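Local coordinates for protein NAD dependent epimerase/dehydratase family (uncultured archaeon MedDCM-OCT-S05-C57, PDB 5Y1F) that binds NAD+ and probably oxidises L-threonine at its 3-position, acting as a monomeric dehydrogenase, at residues G185-K190 with E317-N322; G196-A201 with L224-M229; C216-N221 with F260-L265. All blocks are in the same frame, centred on the assembly; numbering follows the deposited sequence. Where two conformers were deposited one is given.

How the contacts relate
The three contacts show how the Rossmann-type sheet of the epimerase/dehydratase family carries a cofactor site and its outer packing. Contact 1 joins the end of strand 178-187 to helix 312-326 and encloses both others along the chain. Contact 2 sets the start of helix 199-211 on strand 223-228; its centre is about 11 Å from those of contacts 1 and 3. Contact 3, about 17 Å from contact 1 between centres, packs the loop after strand 213-216 on the start of helix 262-270. Contacts 2 and 3 interleave in sequence. Strand 223-228 lies between 178-187 (parallel) and 258-261 (antiparallel), so all three reach one sheet. Contacts 1 and 2 include NAD-pocket residues; contact 3 lies away.

Contact 1 of 3, residues G185-K190 with E317-N322; sequences GLISWK and EEMITN. With NAD (nicotinamide-adenine-dinucleotide), chain B.
The indole of Trp189 is sandwiched: Asn322 CB lies over the centre of one face, 3.5 Å from the centroid of the six-membered ring, and Lys190 CG covers the opposite face nearer the rim. The Asn322 amide is stacked on the indole, its plane turned only 7° from the ring, with Asn322 CG 3.2 Å from Trp189 CZ2. At the ring edge Met319 SD sits in plane, 4.9 Å from the five-membered ring centroid, a Met-aromatic contact; a water, also in plane, accepts from Trp189 NE1 at 2.9 Å.

Two bonds fix the amide's rotation. Asn322 ND2 donates to Glu318 O at 3.0 Å within its own helix, reaching that carbonyl from the face opposite Asn322 N, while Asn322 OD1 is held by Arg325. The Met319 chain, bent at both chi2 (-66°) and chi3 (-73°), curls its methyl against the last strand residue and the loop that follows it, with Met319 CE 3.4 Å from Ser188 O and 3.9 Å from Ile187 CG2.

On strand 178-187, three residues before Trp189, Leu186 N donates to the carboxamide oxygen O7N of NAD at 3.0 Å. Helix 312-326 thus packs on the loop leaving strand 178-187, just past the nicotinamide site, while Met319 also touches Tyr205 of helix 199-211 and Phe228 of strand 223-228.

Contact 2 of 3, residues G196-A201 with L224-M229; sequences GTTDYA and LPMMFM
Met226, Leu224 and Tyr200 bury the most surface here, and all three meet round the phenol end of the tyrosine. In the conformer described, Met226 CE lies 3.4 Å from Tyr200 OH and 3.6 Å from Tyr200 CZ, approaching the ring obliquely. The same methyl reaches Ala201 CB at 3.9 Å and Thr198 O at 3.7 Å, so a single terminal carbon touches both the turn (Thr198) and the first helical turn (Tyr200, Ala201). Its route there is set by a turn at chi2 (-78°), after which the chain straightens through SD and carries CE outward from the strand. Met226 adopts two conformations, and since these methyl contacts belong to one of them, its role is partly in doubt.

Leu224 comes to the ring from its edge. Its CD1 branch stands near the ring plane, 3.5 Å from Tyr200 OH, and also touches Thr198 CG2 at 3.9 Å, bridging the turn and the helix. Tyr200 has CG wedged between the backbone N and the carbonyl carbon (chi1 60°), which swings the ring alongside the preceding turn; Thr198 O consequently lies over one face of it, toward the rim. A type I turn from Gly196 to Asp199 leads into this helix, and Gly196 N donates to Asp199 OD2 at 2.9 Å.

Were the phenol of Tyr200 lost to an alanine, the Met226 and Leu224 methyls would probably face a gap and be less firmly held.

Thr198 also touches NAD, so the contact adjoins the cofactor pocket. No hydrogen bond crosses between 196-201 and 224-229: helix start and strand are held by the fit of methyl groups against the phenol, and Leu224 N is buried with no partner, probably a small cost set against that apolar fit.

Contact 3 of 3, residues C216-N221 with F260-L265; sequences CFVNRN and FSAEEL
Glu263 N donates to Arg220 O at 3.0 Å, a nearly straight bond that lies in the carbonyl plane on a lone pair and ties the loop to the first turn of helix 262-270. The side chains of the same two residues add a salt bridge: Arg220 NH1 meets Glu263 OE1 at 3.0 Å with an angle of 170° at the hydrogen. The carboxylate oxygen lies at the edge of the guanidinium, in its plane, and is approached on its anti side, yet the two flat groups are turned 74° apart. A single NH1-OE1 bond joins them, rather than a paired, coplanar one. Arg220 CD also lies 3.3 Å from Glu263 OE1, and a bend at chi3 (58°) redirects the chain beyond CD, turning the guanidinium so that NH1 reaches the same oxygen. Backbone and side-chain links thus grip the same pair of residues, and the ionic one lies on the solvent-facing side, where Arg220 is exposed.

Deeper in, Ala262 CB packs 3.9 Å from Asn219 O and 4.3 Å from Cys216 SG, and Val218 CG2 is slightly farther away. Ser261 CB sits 3.6 Å from Asn221 O. Ser261 and Glu264 form a capping box at the helix start: Glu264 N donates to Ser261 OG, and Ser261 N returns a bond to Glu264 OE1 at 2.9 Å, coming from above the carboxylate plane. Glu264 OE1 also makes a salt bridge to Arg223.

The contact closes the junction between the loop that follows strand 213-216 and the passage from strand 258-261 into helix 262-270. Tyr279 of strand 276-279 touches Cys216, Arg220, Ala262 and Glu263, drawing the small parallel sheet into the same packing, while Val218 reaches Tyr200 on helix 199-211.

Contact 1 of 3, residues G185-K190 with E317-N322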
loop_
_atom_site.group_PDB
_atom_site.type_symbol
_atom_site.label_atom_id
_atom_site.label_comp_id
_atom_site.label_asym_id
_atom_site.label_seq_id
_atom_site.Cartn_x
_atom_site.Cartn_y
_atom_site.Cartn_z
ATOM N N GLY A 185 6.117 2.782 3.756
ATOM C CA GLY A 185 6.745 2.315 2.524
ATOM C C GLY A 185 6.810 0.803 2.517
ATOM O O GLY A 185 7.297 0.237 3.494
ATOM N N LEU A 186 6.450 0.145 1.426
ATOM C CA LEU A 186 6.381 -1.319 1.391
ATOM C C LEU A 186 7.480 -1.861 0.508
ATOM O O LEU A 186 7.727 -1.373 -0.595
ATOM C CB LEU A 186 5.017 -1.822 0.954
ATOM C CG LEU A 186 3.850 -1.341 1.792
ATOM C CD1 LEU A 186 2.550 -1.938 1.313
ATOM C CD2 LEU A 186 4.043 -1.598 3.255
ATOM N N ILE A 187 8.106 -2.952 0.968
ATOM C CA ILE A 187 9.240 -3.554 0.273
ATOM C C ILE A 187 8.888 -4.982 -0.095
ATOM O O ILE A 187 8.353 -5.730 0.718
ATOM C CB ILE A 187 10.474 -3.546 1.194
ATOM C CG1 ILE A 187 10.893 -2.091 1.479
ATOM C CG2 ILE A 187 11.623 -4.322 0.619
ATOM C CD1 ILE A 187 11.850 -1.910 2.649
ATOM N N SER A 188 9.119 -5.343 -1.353
ATOM C CA SER A 188 8.810 -6.664 -1.855
ATOM C C SER A 188 9.749 -6.962 -3.011
ATOM O O SER A 188 10.312 -6.034 -3.601
ATOM C CB SER A 188 7.360 -6.728 -2.338
ATOM O OG SER A 188 7.188 -5.883 -3.473
ATOM N N TRP A 189 9.833 -8.251 -3.348
ATOM C CA TRP A 189 10.621 -8.705 -4.523
ATOM C C TRP A 189 9.770 -9.246 -5.621
ATOM O O TRP A 189 10.269 -9.357 -6.747
ATOM C CB TRP A 189 11.683 -9.697 -4.121
ATOM C CG TRP A 189 11.133 -10.929 -3.447
ATOM C CD1 TRP A 189 10.919 -11.124 -2.143
ATOM C CD2 TRP A 189 10.637 -12.084 -4.120
ATOM N NE1 TRP A 189 10.327 -12.337 -1.930
ATOM C CE2 TRP A 189 10.104 -12.929 -3.144
ATOM C CE3 TRP A 189 10.572 -12.462 -5.464
ATOM C CZ2 TRP A 189 9.565 -14.202 -3.458
ATOM C CZ3 TRP A 189 10.006 -13.699 -5.785
ATOM C CH2 TRP A 189 9.506 -14.541 -4.776
ATOM N N LYS A 190 8.525 -9.578 -5.397
ATOM C CA LYS A 190 7.708 -10.206 -6.456
ATOM C C LYS A 190 7.263 -9.283 -7.562
ATOM O O LYS A 190 6.891 -9.732 -8.636
ATOM C CB LYS A 190 6.473 -10.863 -5.897
ATOM C CG LYS A 190 6.757 -12.157 -5.173
ATOM C CD LYS A 190 5.455 -12.856 -4.832
ATOM C CE LYS A 190 5.724 -14.262 -4.360
ATOM N NZ LYS A 190 4.440 -14.908 -3.964
ATOM N N GLU A 317 17.172 -11.126 4.274
ATOM C CA GLU A 317 17.382 -12.520 3.901
ATOM C C GLU A 317 16.349 -12.938 2.838
ATOM O O GLU A 317 16.699 -13.568 1.892
ATOM C CB GLU A 317 17.263 -13.373 5.158
ATOM C CG GLU A 317 18.501 -13.332 6.010
ATOM C CD GLU A 317 19.651 -14.162 5.457
ATOM O OE1 GLU A 317 19.537 -14.819 4.419
ATOM O OE2 GLU A 317 20.698 -14.120 6.065
ATOM N N GLU A 318 15.087 -12.587 3.021
ATOM C CA GLU A 318 14.064 -12.992 2.042
ATOM C C GLU A 318 14.348 -12.343 0.705
ATOM O O GLU A 318 14.214 -12.932 -0.369
ATOM C CB GLU A 318 12.667 -12.590 2.509
ATOM C CG GLU A 318 12.064 -13.485 3.565
ATOM C CD GLU A 318 11.521 -14.798 3.025
ATOM O OE1 GLU A 318 11.676 -15.112 1.808
ATOM O OE2 GLU A 318 11.007 -15.577 3.875
ATOM N N MET A 319 14.599 -11.040 0.736
ATOM C CA MET A 319 14.814 -10.298 -0.492
ATOM C C MET A 319 16.014 -10.860 -1.252
ATOM O O MET A 319 15.963 -11.113 -2.483
ATOM C CB MET A 319 15.060 -8.820 -0.185
ATOM C CG MET A 319 13.863 -8.060 0.318
ATOM S SD MET A 319 12.537 -7.870 -0.882
ATOM C CE MET A 319 13.266 -6.679 -1.961
ATOM N N ILE A 320 17.146 -10.950 -0.561
ATOM C CA ILE A 320 18.364 -11.342 -1.247
ATOM C C ILE A 320 18.284 -12.781 -1.763
ATOM O O ILE A 320 18.694 -13.057 -2.918
ATOM C CB ILE A 320 19.618 -11.123 -0.367
ATOM C CG1 ILE A 320 19.821 -9.622 -0.168
ATOM C CG2 ILE A 320 20.850 -11.809 -1.000
ATOM C CD1 ILE A 320 20.949 -9.270 0.752
ATOM N N THR A 321 17.735 -13.689 -0.975
ATOM C CA THR A 321 17.627 -15.083 -1.419
ATOM C C THR A 321 16.816 -15.174 -2.717
ATOM O O THR A 321 17.252 -15.785 -3.705
ATOM C CB THR A 321 17.074 -15.968 -0.334
ATOM O OG1 THR A 321 17.925 -15.891 0.827
ATOM C CG2 THR A 321 16.971 -17.404 -0.826
ATOM N N ASN A 322 15.638 -14.557 -2.749
ATOM C CA ASN A 322 14.771 -14.641 -3.908
ATOM C C ASN A 322 15.363 -13.915 -5.095
ATOM O O ASN A 322 15.308 -14.393 -6.243
ATOM C CB ASN A 322 13.374 -14.136 -3.569
ATOM C CG ASN A 322 12.579 -15.182 -2.827
ATOM O OD1 ASN A 322 12.178 -16.170 -3.447
ATOM N ND2 ASN A 322 12.431 -15.068 -1.523
HETATM P PA NAD B . 0.676 0.222 -7.608
HETATM O O1A NAD B . 1.763 -0.867 -7.659
HETATM O O2A NAD B . 0.911 1.493 -8.452
HETATM O O5B NAD B . -0.707 -0.503 -8.052
HETATM C C5B NAD B . -1.836 0.281 -8.374
HETATM C C4B NAD B . -2.551 -0.377 -9.517
HETATM O O4B NAD B . -3.615 0.544 -9.811
HETATM C C3B NAD B . -1.711 -0.515 -10.776
HETATM O O3B NAD B . -1.670 -1.875 -11.141
HETATM C C2B NAD B . -2.447 0.354 -11.806
HETATM O O2B NAD B . -2.516 -0.183 -13.140
HETATM C C1B NAD B . -3.832 0.469 -11.202
HETATM N N9A NAD B . -4.517 1.681 -11.695
HETATM C C8A NAD B . -3.970 2.891 -11.923
HETATM N N7A NAD B . -4.866 3.718 -12.460
HETATM C C5A NAD B . -5.976 2.995 -12.609
HETATM C C6A NAD B . -7.314 3.268 -13.150
HETATM N N6A NAD B . -7.633 4.487 -13.649
HETATM N N1A NAD B . -8.218 2.295 -13.098
HETATM C C2A NAD B . -7.902 1.091 -12.654
HETATM N N3A NAD B . -6.718 0.767 -12.134
HETATM C C4A NAD B . -5.755 1.677 -12.101
HETATM O O3 NAD B . 0.347 0.687 -6.113
HETATM P PN NAD B . 0.567 -0.167 -4.762
HETATM O O1N NAD B . 0.221 -1.643 -4.998
HETATM O O2N NAD B . 1.950 0.120 -4.212
HETATM O O5D NAD B . -0.547 0.521 -3.811
HETATM C C5D NAD B . -1.820 -0.035 -3.715
HETATM C C4D NAD B . -2.568 0.827 -2.689
HETATM O O4D NAD B . -1.797 0.897 -1.460
HETATM C C3D NAD B . -2.804 2.247 -3.155
HETATM O O3D NAD B . -4.014 2.745 -2.524
HETATM C C2D NAD B . -1.635 3.010 -2.502
HETATM O O2D NAD B . -1.967 4.409 -2.319
HETATM C C1D NAD B . -1.515 2.254 -1.167
HETATM N N1N NAD B . -0.171 2.398 -0.569
HETATM C C2N NAD B . 0.931 1.746 -1.051
HETATM C C3N NAD B . 2.165 1.918 -0.467
HETATM C C7N NAD B . 3.417 1.182 -0.935
HETATM O O7N NAD B . 4.465 1.436 -0.404
HETATM N N7N NAD B . 3.327 0.265 -1.864
HETATM C C4N NAD B . 2.286 2.760 0.625
HETATM C C5N NAD B . 1.176 3.454 1.079
HETATM C C6N NAD B . -0.044 3.249 0.463
HETATM O O HOH W 1 9.796 -13.614 0.580
#

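Contact 2 of 3, residues G196-A201 with L224-M229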
loop_
_atom_site.group_PDB
_atom_site.type_symbol
_atom_site.label_atom_id
_atom_site.label_comp_id
_atom_site.label_asym_id
_atom_site.label_seq_id
_atom_site.Cartn_x
_atom_site.Cartn_y
_atom_site.Cartn_z
ATOM N N GLY A 196 8.371 4.560 -7.272
ATOM C CA GLY A 196 7.670 5.392 -6.306
ATOM C C GLY A 196 8.626 6.016 -5.312
ATOM O O GLY A 196 9.775 5.591 -5.172
ATOM N N THR A 197 8.093 6.913 -4.494
ATOM C CA THR A 197 8.958 7.635 -3.538
ATOM C C THR A 197 9.738 6.700 -2.599
ATOM O O THR A 197 10.911 6.900 -2.379
ATOM C CB THR A 197 8.140 8.628 -2.734
ATOM O OG1 THR A 197 7.527 9.534 -3.650
ATOM C CG2 THR A 197 8.957 9.429 -1.734
ATOM N N THR A 198 9.097 5.649 -2.055
ATOM C CA THR A 198 9.759 4.726 -1.152
ATOM C C THR A 198 10.452 3.593 -1.878
ATOM O O THR A 198 11.158 2.785 -1.251
ATOM C CB THR A 198 8.803 4.175 -0.090
ATOM O OG1 THR A 198 7.704 3.552 -0.714
ATOM C CG2 THR A 198 8.235 5.287 0.738
ATOM N N ASP A 199 10.423 3.610 -3.202
ATOM C CA ASP A 199 10.952 2.504 -3.980
ATOM C C ASP A 199 12.437 2.445 -3.985
ATOM O O ASP A 199 13.007 1.458 -4.467
ATOM C CB ASP A 199 10.418 2.521 -5.382
ATOM C CG ASP A 199 9.223 1.606 -5.535
ATOM O OD1 ASP A 199 9.039 0.683 -4.679
ATOM O OD2 ASP A 199 8.527 1.707 -6.569
ATOM N N TYR A 200 13.136 3.420 -3.416
ATOM C CA TYR A 200 14.579 3.323 -3.347
ATOM C C TYR A 200 14.999 2.107 -2.537
ATOM O O TYR A 200 16.083 1.563 -2.766
ATOM C CB TYR A 200 15.236 4.611 -2.763
ATOM C CG TYR A 200 14.808 4.980 -1.356
ATOM C CD1 TYR A 200 13.736 5.839 -1.166
ATOM C CD2 TYR A 200 15.448 4.496 -0.212
ATOM C CE1 TYR A 200 13.326 6.186 0.099
ATOM C CE2 TYR A 200 15.023 4.811 1.057
ATOM C CZ TYR A 200 13.955 5.687 1.221
ATOM O OH TYR A 200 13.512 6.057 2.470
ATOM N N ALA A 201 14.195 1.691 -1.573
ATOM C CA ALA A 201 14.565 0.538 -0.771
ATOM C C ALA A 201 14.462 -0.741 -1.627
ATOM O O ALA A 201 15.465 -1.513 -1.769
ATOM C CB ALA A 201 13.752 0.477 0.512
ATOM N N LEU A 224 12.526 6.807 6.483
ATOM C CA LEU A 224 11.065 6.715 6.375
ATOM C C LEU A 224 10.587 5.435 7.047
ATOM O O LEU A 224 11.345 4.445 7.168
ATOM C CB LEU A 224 10.633 6.686 4.935
ATOM C CG LEU A 224 10.850 7.948 4.142
ATOM C CD1 LEU A 224 10.521 7.796 2.685
ATOM C CD2 LEU A 224 10.041 9.103 4.743
ATOM N N PRO A 225 9.337 5.422 7.490
ATOM C CA PRO A 225 8.705 4.198 7.965
ATOM C C PRO A 225 8.592 3.201 6.803
ATOM O O PRO A 225 8.168 3.552 5.715
ATOM C CB PRO A 225 7.322 4.670 8.412
ATOM C CG PRO A 225 7.397 6.129 8.538
ATOM C CD PRO A 225 8.394 6.537 7.496
ATOM N N MET A 226 9.046 1.970 7.047
ATOM C CA MET A 226 9.073 0.891 6.037
ATOM C C MET A 226 8.523 -0.403 6.655
ATOM O O MET A 226 8.607 -0.641 7.860
ATOM C CB MET A 226 10.518 0.641 5.595
ATOM C CG MET A 226 11.164 1.771 4.799
ATOM S SD MET A 226 10.645 1.809 3.068
ATOM C CE MET A 226 11.700 3.129 2.440
ATOM N N MET A 227 8.093 -1.293 5.776
ATOM C CA MET A 227 7.546 -2.578 6.175
ATOM C C MET A 227 7.725 -3.570 5.053
ATOM O O MET A 227 7.518 -3.261 3.882
ATOM C CB MET A 227 6.068 -2.400 6.523
ATOM C CG MET A 227 5.358 -3.655 7.010
ATOM S SD MET A 227 3.655 -3.400 7.514
ATOM C CE MET A 227 3.838 -2.280 8.900
ATOM N N PHE A 228 8.076 -4.801 5.430
ATOM C CA PHE A 228 8.129 -5.888 4.414
ATOM C C PHE A 228 6.720 -6.297 3.997
ATOM O O PHE A 228 5.809 -6.311 4.809
ATOM C CB PHE A 228 8.911 -7.074 4.979
ATOM C CG PHE A 228 9.180 -8.154 3.959
ATOM C CD1 PHE A 228 8.838 -9.484 4.233
ATOM C CD2 PHE A 228 9.726 -7.871 2.748
ATOM C CE1 PHE A 228 9.041 -10.499 3.290
ATOM C CE2 PHE A 228 9.956 -8.866 1.796
ATOM C CZ PHE A 228 9.588 -10.168 2.078
ATOM N N MET A 229 6.553 -6.614 2.727
ATOM C CA MET A 229 5.225 -6.922 2.217
ATOM C C MET A 229 4.505 -7.998 2.993
ATOM O O MET A 229 3.291 -7.870 3.166
ATOM C CB MET A 229 5.312 -7.234 0.729
ATOM C CG MET A 229 3.991 -7.352 0.022
ATOM S SD MET A 229 3.009 -5.831 0.020
ATOM C CE MET A 229 3.907 -4.869 -1.170
#

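Contact 3 of 3, residues C216-N221 with F260-L265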
loop_
_atom_site.group_PDB
_atom_site.type_symbol
_atom_site.label_atom_id
_atom_site.label_comp_id
_atom_site.label_asym_id
_atom_site.label_seq_id
_atom_site.Cartn_x
_atom_site.Cartn_y
_atom_site.Cartn_z
ATOM N N CYS A 216 20.994 5.742 -5.861
ATOM C CA CYS A 216 19.864 6.000 -4.987
ATOM C C CYS A 216 19.325 7.389 -5.281
ATOM O O CYS A 216 20.122 8.361 -5.337
ATOM C CB CYS A 216 20.305 5.841 -3.549
ATOM S SG CYS A 216 18.951 5.930 -2.383
ATOM N N PHE A 217 18.026 7.549 -5.425
ATOM C CA PHE A 217 17.385 8.836 -5.771
ATOM C C PHE A 217 16.977 9.675 -4.561
ATOM O O PHE A 217 16.336 10.703 -4.748
ATOM C CB PHE A 217 16.199 8.604 -6.740
ATOM C CG PHE A 217 15.107 7.739 -6.177
ATOM C CD1 PHE A 217 14.203 8.260 -5.314
ATOM C CD2 PHE A 217 14.960 6.413 -6.571
ATOM C CE1 PHE A 217 13.130 7.511 -4.834
ATOM C CE2 PHE A 217 13.864 5.688 -6.153
ATOM C CZ PHE A 217 12.978 6.206 -5.241
ATOM N N VAL A 218 17.340 9.247 -3.365
ATOM C CA VAL A 218 17.236 10.059 -2.172
ATOM C C VAL A 218 18.630 10.103 -1.538
ATOM O O VAL A 218 19.483 9.246 -1.787
ATOM C CB VAL A 218 16.170 9.534 -1.184
ATOM C CG1 VAL A 218 14.779 9.567 -1.780
ATOM C CG2 VAL A 218 16.496 8.160 -0.641
ATOM N N ASN A 219 18.855 11.095 -0.661
ATOM C CA ASN A 219 20.130 11.218 0.018
ATOM C C ASN A 219 20.292 10.122 1.078
ATOM O O ASN A 219 19.307 9.471 1.479
ATOM C CB ASN A 219 20.365 12.662 0.539
ATOM C CG ASN A 219 19.483 13.038 1.702
ATOM O OD1 ASN A 219 18.911 14.180 1.710
ATOM N ND2 ASN A 219 19.464 12.246 2.691
ATOM N N ARG A 220 21.507 9.921 1.538
ATOM C CA ARG A 220 21.842 8.753 2.323
ATOM C C ARG A 220 21.178 8.733 3.704
ATOM O O ARG A 220 21.102 7.717 4.347
ATOM C CB ARG A 220 23.356 8.570 2.485
ATOM C CG ARG A 220 24.071 9.671 3.246
ATOM C CD ARG A 220 25.511 9.343 3.562
ATOM N NE ARG A 220 26.287 9.061 2.389
ATOM C CZ ARG A 220 26.869 7.896 2.093
ATOM N NH1 ARG A 220 26.880 6.878 2.971
ATOM N NH2 ARG A 220 27.495 7.792 0.958
ATOM N N ASN A 221 20.790 9.890 4.212
ATOM C CA ASN A 221 20.153 9.934 5.512
ATOM C C ASN A 221 18.633 9.837 5.459
ATOM O O ASN A 221 18.023 9.763 6.545
ATOM C CB ASN A 221 20.558 11.193 6.266
ATOM C CG ASN A 221 20.122 12.433 5.565
ATOM O OD1 ASN A 221 20.772 12.876 4.620
ATOM N ND2 ASN A 221 18.973 12.965 5.962
ATOM N N PHE A 260 14.471 3.136 9.109
ATOM C CA PHE A 260 15.912 3.107 8.859
ATOM C C PHE A 260 16.214 4.104 7.772
ATOM O O PHE A 260 15.337 4.458 7.004
ATOM C CB PHE A 260 16.419 1.724 8.474
ATOM C CG PHE A 260 15.668 1.058 7.355
ATOM C CD1 PHE A 260 15.832 1.435 6.048
ATOM C CD2 PHE A 260 14.799 -0.025 7.625
ATOM C CE1 PHE A 260 15.122 0.820 5.041
ATOM C CE2 PHE A 260 14.100 -0.635 6.603
ATOM C CZ PHE A 260 14.260 -0.233 5.332
ATOM N N SER A 261 17.467 4.562 7.721
ATOM C CA SER A 261 17.895 5.437 6.657
ATOM C C SER A 261 18.411 4.634 5.459
ATOM O O SER A 261 18.707 3.439 5.568
ATOM C CB SER A 261 18.989 6.365 7.120
ATOM O OG SER A 261 20.113 5.637 7.432
ATOM N N ALA A 262 18.535 5.309 4.336
ATOM C CA ALA A 262 19.031 4.667 3.124
ATOM C C ALA A 262 20.417 4.059 3.323
ATOM O O ALA A 262 20.645 2.909 2.919
ATOM C CB ALA A 262 19.027 5.631 1.946
ATOM N N GLU A 263 21.329 4.778 3.957
ATOM C CA GLU A 263 22.661 4.194 4.182
ATOM C C GLU A 263 22.605 3.047 5.167
ATOM O O GLU A 263 23.455 2.169 5.090
ATOM C CB GLU A 263 23.677 5.260 4.596
ATOM C CG GLU A 263 23.437 5.928 5.913
ATOM C CD GLU A 263 24.551 6.859 6.365
ATOM O OE1 GLU A 263 25.663 6.882 5.748
ATOM O OE2 GLU A 263 24.377 7.426 7.438
ATOM N N GLU A 264 21.697 3.068 6.139
ATOM C CA GLU A 264 21.556 1.909 7.005
ATOM C C GLU A 264 21.136 0.675 6.215
ATOM O O GLU A 264 21.601 -0.461 6.461
ATOM C CB GLU A 264 20.593 2.213 8.159
ATOM C CG GLU A 264 21.210 3.211 9.168
ATOM C CD GLU A 264 20.223 3.869 10.136
ATOM O OE1 GLU A 264 19.005 3.682 10.014
ATOM O OE2 GLU A 264 20.663 4.775 10.909
ATOM N N LEU A 265 20.231 0.845 5.268
ATOM C CA LEU A 265 19.830 -0.263 4.394
ATOM C C LEU A 265 21.021 -0.716 3.547
ATOM O O LEU A 265 21.250 -1.920 3.387
ATOM C CB LEU A 265 18.642 0.140 3.532
ATOM C CG LEU A 265 18.180 -0.976 2.604
ATOM C CD1 LEU A 265 17.705 -2.188 3.388
ATOM C CD2 LEU A 265 17.056 -0.457 1.707
#